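Local coordinates for protein phosphopantetheine adenylyltransferase (Archaeoglobus fulgidus, PDB 3DO8) that probably transfers an adenylyl group reversibly from ATP to 4'-phosphopantetheine, giving dephospho-CoA and pyrophosphate in coenzyme A biosynthesis, at residues 48-51 and 52-55; 56-59 and 60-64. All blocks are in the same frame, centred on the assembly; numbering follows the deposited sequence.

In the fold
Helix 51-66 illustrates how one helix can be tied at its start by a side chain that reaches back to the loop, and further along packed through side chains on helix 14-27. Interaction 1 (48-51 with 52-55) is the turn into the helix, where R54 folds back onto the preceding loop; interaction 2 (56-59 with 60-64) is the continuation of the same helix, with V58, Y61 and V62 buried and a watered outer side. Their centres lie about 12 Å apart, and they meet where L49 CD1 packs 4.0 Å from N57 ND2. Both belong to the cytidylyltransferase-like region of the chain, its parallel sheet flanked by helices.

Interaction 1: residues 48-51 and 52-55; sequences VLPF and AIRA
R54 reaches back from the first turn of helix 51-66 to hold the carbonyl of L49, in the loop that leads into it. Its NE donates to L49 O at 2.9 Å with an N-H...O angle of 157°; the oxygen lies in the guanidinium plane, whereas the donor stands above the plane of the carbonyl. A bend at chi3 (-74°) swings the guanidinium across toward the F51 backbone, so that one face lies over F51 CA, with NH2 3.4 Å from that carbon. The aliphatic part is used as well: R54 CG packs 3.6 Å from L49 CB, the two side chains crossing at a slant. A water donates to L49 O and binds R54 NH2 weakly.

P50, at the N-cap position, offers its carbonyl to two amides. R54 N binds P50 O at 3.0 Å in a nearly straight bond, while the bond from I53 N to the same oxygen is weak. The P50 ring and the I53 side chain lie side by side, CD to CG1 4.0 Å. The next bond of the series runs from A55 N to F51 O, 2.8 Å. With CG anti to the backbone N (chi1 166°), the F51 ring brings one face over A55 CB, which sits toward the rim, 4.2 Å from CZ.

R54 NH2 also makes a salt bridge with D38. A leucine in place of R54 would probably cost L49 O the NE bond and leave D38 without its salt-bridge mate, so that the loop is less firmly tied to the helix.

R54 also bonds to T36 O and T8 O, tying the helix start to the end of strand 31-36 and to the residue just after strand 3-7. F51 and R54 both rest on V35 of strand 31-36, and K74 of strand 71-75 makes a cation-pi contact with the F51 ring.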
ATOM      1  N   VAL A  48      26.188  -0.964 -11.414  1.00 23.46           N
ATOM      2  CA  VAL A  48      27.584  -0.741 -11.072  1.00 22.51           C
ATOM      3  C   VAL A  48      27.905  -0.890  -9.584  1.00 20.54           C
ATOM      4  O   VAL A  48      29.081  -0.791  -9.217  1.00 21.74           O
ATOM      5  CB  VAL A  48      28.058   0.626 -11.577  1.00 20.94           C
ATOM      6  CG1 VAL A  48      27.923   0.660 -13.135  1.00 22.29           C
ATOM      7  CG2 VAL A  48      27.297   1.770 -10.911  1.00 20.58           C
ATOM      8  N   LEU A  49      26.901  -1.179  -8.740  1.00 18.18           N
ATOM      9  CA  LEU A  49      27.133  -1.380  -7.308  1.00 17.39           C
ATOM     10  C   LEU A  49      26.993  -2.851  -6.950  1.00 16.50           C
ATOM     11  O   LEU A  49      25.943  -3.453  -7.272  1.00 15.92           O
ATOM     12  CB  LEU A  49      26.125  -0.589  -6.462  1.00 15.84           C
ATOM     13  CG  LEU A  49      26.047   0.925  -6.681  1.00 16.96           C
ATOM     14  CD1 LEU A  49      24.993   1.522  -5.732  1.00 14.35           C
ATOM     15  CD2 LEU A  49      27.430   1.595  -6.540  1.00 16.62           C
ATOM     16  N   PRO A  50      28.011  -3.430  -6.292  1.00 16.79           N
ATOM     17  CA  PRO A  50      27.889  -4.806  -5.799  1.00 16.48           C
ATOM     18  C   PRO A  50      26.725  -4.974  -4.827  1.00 15.58           C
ATOM     19  O   PRO A  50      26.323  -4.012  -4.163  1.00 14.54           O
ATOM     20  CB  PRO A  50      29.192  -5.033  -5.058  1.00 16.78           C
ATOM     21  CG  PRO A  50      30.174  -4.119  -5.740  1.00 18.81           C
ATOM     22  CD  PRO A  50      29.352  -2.881  -5.988  1.00 17.39           C
ATOM     23  N   PHE A  51      26.208  -6.204  -4.757  1.00 15.67           N
ATOM     24  CA  PHE A  51      25.184  -6.560  -3.788  1.00 15.66           C
ATOM     25  C   PHE A  51      25.500  -6.021  -2.394  1.00 15.09           C
ATOM     26  O   PHE A  51      24.649  -5.400  -1.771  1.00 13.72           O
ATOM     27  CB  PHE A  51      25.004  -8.085  -3.750  1.00 15.91           C
ATOM     28  CG  PHE A  51      24.214  -8.558  -2.568  1.00 15.44           C
ATOM     29  CD1 PHE A  51      22.833  -8.551  -2.616  1.00 14.85           C
ATOM     30  CD2 PHE A  51      24.849  -8.978  -1.402  1.00 15.25           C
ATOM     31  CE1 PHE A  51      22.097  -8.969  -1.530  1.00 14.77           C
ATOM     32  CE2 PHE A  51      24.110  -9.359  -0.289  1.00 15.34           C
ATOM     33  CZ  PHE A  51      22.733  -9.352  -0.362  1.00 15.95           C
ATOM     34  N   ALA A  52      26.706  -6.268  -1.887  1.00 14.56           N
ATOM     35  CA  ALA A  52      27.058  -5.850  -0.539  1.00 14.97           C
ATOM     36  C   ALA A  52      26.868  -4.343  -0.330  1.00 14.32           C
ATOM     37  O   ALA A  52      26.426  -3.909   0.738  1.00 15.48           O
ATOM     38  CB  ALA A  52      28.509  -6.288  -0.186  1.00 16.41           C
ATOM     39  N   ILE A  53      27.187  -3.550  -1.357  1.00 13.52           N
ATOM     40  CA  ILE A  53      27.079  -2.093  -1.248  1.00 13.10           C
ATOM     41  C   ILE A  53      25.602  -1.673  -1.278  1.00 12.98           C
ATOM     42  O   ILE A  53      25.168  -0.847  -0.477  1.00 12.86           O
ATOM     43  CB  ILE A  53      27.866  -1.398  -2.380  1.00 14.32           C
ATOM     44  CG1 ILE A  53      29.364  -1.659  -2.218  1.00 13.09           C
ATOM     45  CG2 ILE A  53      27.550   0.093  -2.453  1.00 13.71           C
ATOM     46  CD1 ILE A  53      29.987  -1.110  -0.979  1.00 16.75           C
ATOM     47  N   ARG A  54      24.827  -2.258  -2.188  1.00 11.96           N
ATOM     48  CA  ARG A  54      23.384  -1.980  -2.269  1.00 13.00           C
ATOM     49  C   ARG A  54      22.654  -2.373  -0.968  1.00 12.32           C
ATOM     50  O   ARG A  54      21.846  -1.608  -0.438  1.00 13.11           O
ATOM     51  CB  ARG A  54      22.769  -2.646  -3.507  1.00 12.76           C
ATOM     52  CG  ARG A  54      23.321  -2.044  -4.796  1.00 14.19           C
ATOM     53  CD  ARG A  54      22.752  -2.670  -6.056  1.00 14.34           C
ATOM     54  NE  ARG A  54      23.272  -3.998  -6.323  1.00 14.76           N
ATOM     55  CZ  ARG A  54      22.596  -5.133  -6.228  1.00 15.21           C
ATOM     56  NH1 ARG A  54      21.333  -5.162  -5.821  1.00 15.32           N
ATOM     57  NH2 ARG A  54      23.228  -6.260  -6.541  1.00 14.70           N
ATOM     58  N   ALA A  55      22.954  -3.554  -0.455  1.00 12.64           N
ATOM     59  CA  ALA A  55      22.385  -4.005   0.823  1.00 12.66           C
ATOM     60  C   ALA A  55      22.746  -3.043   1.955  1.00 13.07           C
ATOM     61  O   ALA A  55      21.883  -2.669   2.740  1.00 12.99           O
ATOM     62  CB  ALA A  55      22.828  -5.444   1.154  1.00 12.53           C
TER
HETATM   63  O   HOH W   1      25.211  -5.491  -9.137  1.00 30.34           O

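Interaction 2: residues 56-59 and 60-64; sequences ENVK and RYVMR
The middle and later turns of helix 51-66 form this contact, in which R60 lies over E56 and beside N57 on the outer side. One face of the R60 guanidinium lies over E56 CB, 3.9 Å from NH1. N57 OD1 stands at the guanidinium edge, in its plane, yet 3.7 Å from R60 NH1, and two waters span the interval. Each donates to N57 OD1 and accepts from R60 NH1, the shorter R60 link measuring 2.7 Å from NH1 to the water oxygen. The amide and guanidinium planes are turned 50° apart. R60 gets there by keeping its chain extended from CG to NE, with CG anti to the carbonyl carbon (chi1 -71°), which runs the side chain back toward the preceding turn. E56 OE1 is 4.4 Å from R60 NH2 and well out of the guanidinium plane, where attraction between charges is probably all that acts.

In this helix of the cytidylyltransferase-like domain, i to i+4 backbone bonds run without a break from E56 O, N57 O, V58 O and K59 O to the amides of R60, Y61, V62 and M63. V62 N to V58 O is the straightest, at 176°. A further water donates to N57 O.

On the buried side V58 CG1 meets V62 CG2 at 4.3 Å. V62 also packs on I20 and I24 of helix 14-27, Y61 on K17 of that helix, and V58 on F9 in a loop.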
ATOM      1  N   GLU A  56      24.009  -2.621   2.032  1.00 13.42           N
ATOM      2  CA  GLU A  56      24.415  -1.674   3.088  1.00 14.14           C
ATOM      3  C   GLU A  56      23.755  -0.317   2.930  1.00 13.71           C
ATOM      4  O   GLU A  56      23.369   0.321   3.912  1.00 13.72           O
ATOM      5  CB  GLU A  56      25.948  -1.534   3.155  1.00 16.10           C
ATOM      6  CG  GLU A  56      26.658  -2.712   3.789  1.00 22.93           C
ATOM      7  CD  GLU A  56      26.179  -3.010   5.229  1.00 26.82           C
ATOM      8  OE1 GLU A  56      26.022  -2.056   6.049  1.00 30.93           O
ATOM      9  OE2 GLU A  56      25.956  -4.201   5.529  1.00 33.09           O
ATOM     10  N   ASN A  57      23.581   0.120   1.687  1.00 12.65           N
ATOM     11  CA  ASN A  57      22.873   1.375   1.445  1.00 12.31           C
ATOM     12  C   ASN A  57      21.456   1.329   1.987  1.00 11.13           C
ATOM     13  O   ASN A  57      20.981   2.280   2.617  1.00 12.57           O
ATOM     14  CB  ASN A  57      22.876   1.750  -0.032  1.00 12.47           C
ATOM     15  CG  ASN A  57      24.267   2.164  -0.527  1.00 13.75           C
ATOM     16  OD1 ASN A  57      25.173   2.463   0.284  1.00 15.72           O
ATOM     17  ND2 ASN A  57      24.456   2.171  -1.871  1.00 13.88           N
ATOM     18  N   VAL A  58      20.777   0.203   1.766  1.00 11.74           N
ATOM     19  CA  VAL A  58      19.404   0.040   2.272  1.00 11.83           C
ATOM     20  C   VAL A  58      19.422  -0.008   3.804  1.00 12.12           C
ATOM     21  O   VAL A  58      18.647   0.675   4.470  1.00 11.96           O
ATOM     22  CB  VAL A  58      18.740  -1.213   1.724  1.00 11.58           C
ATOM     23  CG1 VAL A  58      17.366  -1.469   2.426  1.00 12.05           C
ATOM     24  CG2 VAL A  58      18.555  -1.088   0.196  1.00 11.65           C
ATOM     25  N   LYS A  59      20.336  -0.782   4.351  1.00 13.04           N
ATOM     26  CA  LYS A  59      20.445  -0.915   5.807  1.00 14.82           C
ATOM     27  C   LYS A  59      20.691   0.427   6.484  1.00 13.71           C
ATOM     28  O   LYS A  59      20.030   0.744   7.489  1.00 13.83           O
ATOM     29  CB  LYS A  59      21.526  -1.922   6.189  1.00 15.36           C
ATOM     30  CG  LYS A  59      21.084  -3.355   5.975  1.00 18.62           C
ATOM     31  CD  LYS A  59      22.052  -4.334   6.647  1.00 21.46           C
ATOM     32  CE  LYS A  59      23.329  -4.396   5.947  1.00 26.55           C
ATOM     33  NZ  LYS A  59      24.282  -5.346   6.672  1.00 28.78           N
ATOM     34  N   ARG A  60      21.599   1.238   5.924  1.00 13.45           N
ATOM     35  CA  ARG A  60      21.927   2.513   6.553  1.00 14.28           C
ATOM     36  C   ARG A  60      20.780   3.486   6.496  1.00 13.44           C
ATOM     37  O   ARG A  60      20.560   4.287   7.417  1.00 14.12           O
ATOM     38  CB  ARG A  60      23.146   3.147   5.919  1.00 14.99           C
ATOM     39  CG  ARG A  60      24.405   2.439   6.232  1.00 16.69           C
ATOM     40  CD  ARG A  60      25.599   3.340   5.895  1.00 20.50           C
ATOM     41  NE  ARG A  60      26.833   2.560   5.884  1.00 27.44           N
ATOM     42  CZ  ARG A  60      27.402   2.064   4.788  1.00 29.25           C
ATOM     43  NH1 ARG A  60      26.843   2.259   3.591  1.00 26.46           N
ATOM     44  NH2 ARG A  60      28.513   1.350   4.905  1.00 32.48           N
ATOM     45  N   TYR A  61      20.072   3.452   5.370  1.00 11.76           N
ATOM     46  CA  TYR A  61      18.899   4.332   5.166  1.00 12.36           C
ATOM     47  C   TYR A  61      17.816   3.999   6.195  1.00 11.63           C
ATOM     48  O   TYR A  61      17.274   4.878   6.885  1.00 12.36           O
ATOM     49  CB  TYR A  61      18.355   4.223   3.730  1.00 13.47           C
ATOM     50  CG  TYR A  61      17.038   4.937   3.621  1.00 11.48           C
ATOM     51  CD1 TYR A  61      16.991   6.316   3.539  1.00 12.93           C
ATOM     52  CD2 TYR A  61      15.827   4.240   3.673  1.00 11.47           C
ATOM     53  CE1 TYR A  61      15.817   6.981   3.512  1.00 15.21           C
ATOM     54  CE2 TYR A  61      14.607   4.904   3.629  1.00 11.88           C
ATOM     55  CZ  TYR A  61      14.614   6.297   3.545  1.00 13.60           C
ATOM     56  OH  TYR A  61      13.473   7.045   3.526  1.00 15.02           O
ATOM     57  N   VAL A  62      17.479   2.716   6.292  1.00 11.58           N
ATOM     58  CA  VAL A  62      16.484   2.269   7.267  1.00 11.94           C
ATOM     59  C   VAL A  62      16.897   2.577   8.723  1.00 12.08           C
ATOM     60  O   VAL A  62      16.073   3.026   9.524  1.00 13.31           O
ATOM     61  CB  VAL A  62      16.115   0.795   7.055  1.00 11.30           C
ATOM     62  CG1 VAL A  62      15.191   0.305   8.186  1.00 11.56           C
ATOM     63  CG2 VAL A  62      15.467   0.639   5.636  1.00 11.07           C
ATOM     64  N   MET A  63      18.158   2.341   9.066  1.00 12.42           N
ATOM     65  CA  MET A  63      18.638   2.700  10.404  1.00 13.34           C
ATOM     66  C   MET A  63      18.445   4.189  10.668  1.00 13.30           C
ATOM     67  O   MET A  63      17.912   4.574  11.710  1.00 13.71           O
ATOM     68  CB  MET A  63      20.106   2.308  10.588  1.00 12.85           C
ATOM     69  CG  MET A  63      20.666   2.657  11.973  1.00 14.82           C
ATOM     70  SD  MET A  63      19.798   1.908  13.437  1.00 17.76           S
ATOM     71  CE  MET A  63      20.473   0.514  13.032  1.00  8.33           C
ATOM     72  N   ARG A  64      18.894   5.009   9.717  0.50 13.72           N
ATOM     73  CA  ARG A  64      18.843   6.475   9.835  0.50 14.56           C
ATOM     74  C   ARG A  64      17.425   7.026  10.029  0.50 14.42           C
ATOM     75  O   ARG A  64      17.217   7.900  10.876  0.50 14.42           O
ATOM     76  CB  ARG A  64      19.501   7.084   8.598  0.50 15.09           C
ATOM     77  CG  ARG A  64      19.756   8.557   8.627  0.50 15.34           C
ATOM     78  CD  ARG A  64      20.871   8.950   7.630  0.50 17.30           C
ATOM     79  NE  ARG A  64      20.621   8.562   6.226  0.50 16.86           N
ATOM     80  CZ  ARG A  64      21.117   7.474   5.608  0.50 17.38           C
ATOM     81  NH1 ARG A  64      21.888   6.614   6.265  0.50 13.17           N
ATOM     82  NH2 ARG A  64      20.832   7.239   4.308  0.50 20.95           N
TER
HETATM   83  O   HOH W   2      27.430   0.843   0.979  1.00 21.29           O
HETATM   84  O   HOH W   3      22.006   4.860   2.231  1.00 24.71           O
HETATM   85  O   HOH W   4      25.340   4.235   2.444  1.00 40.34           O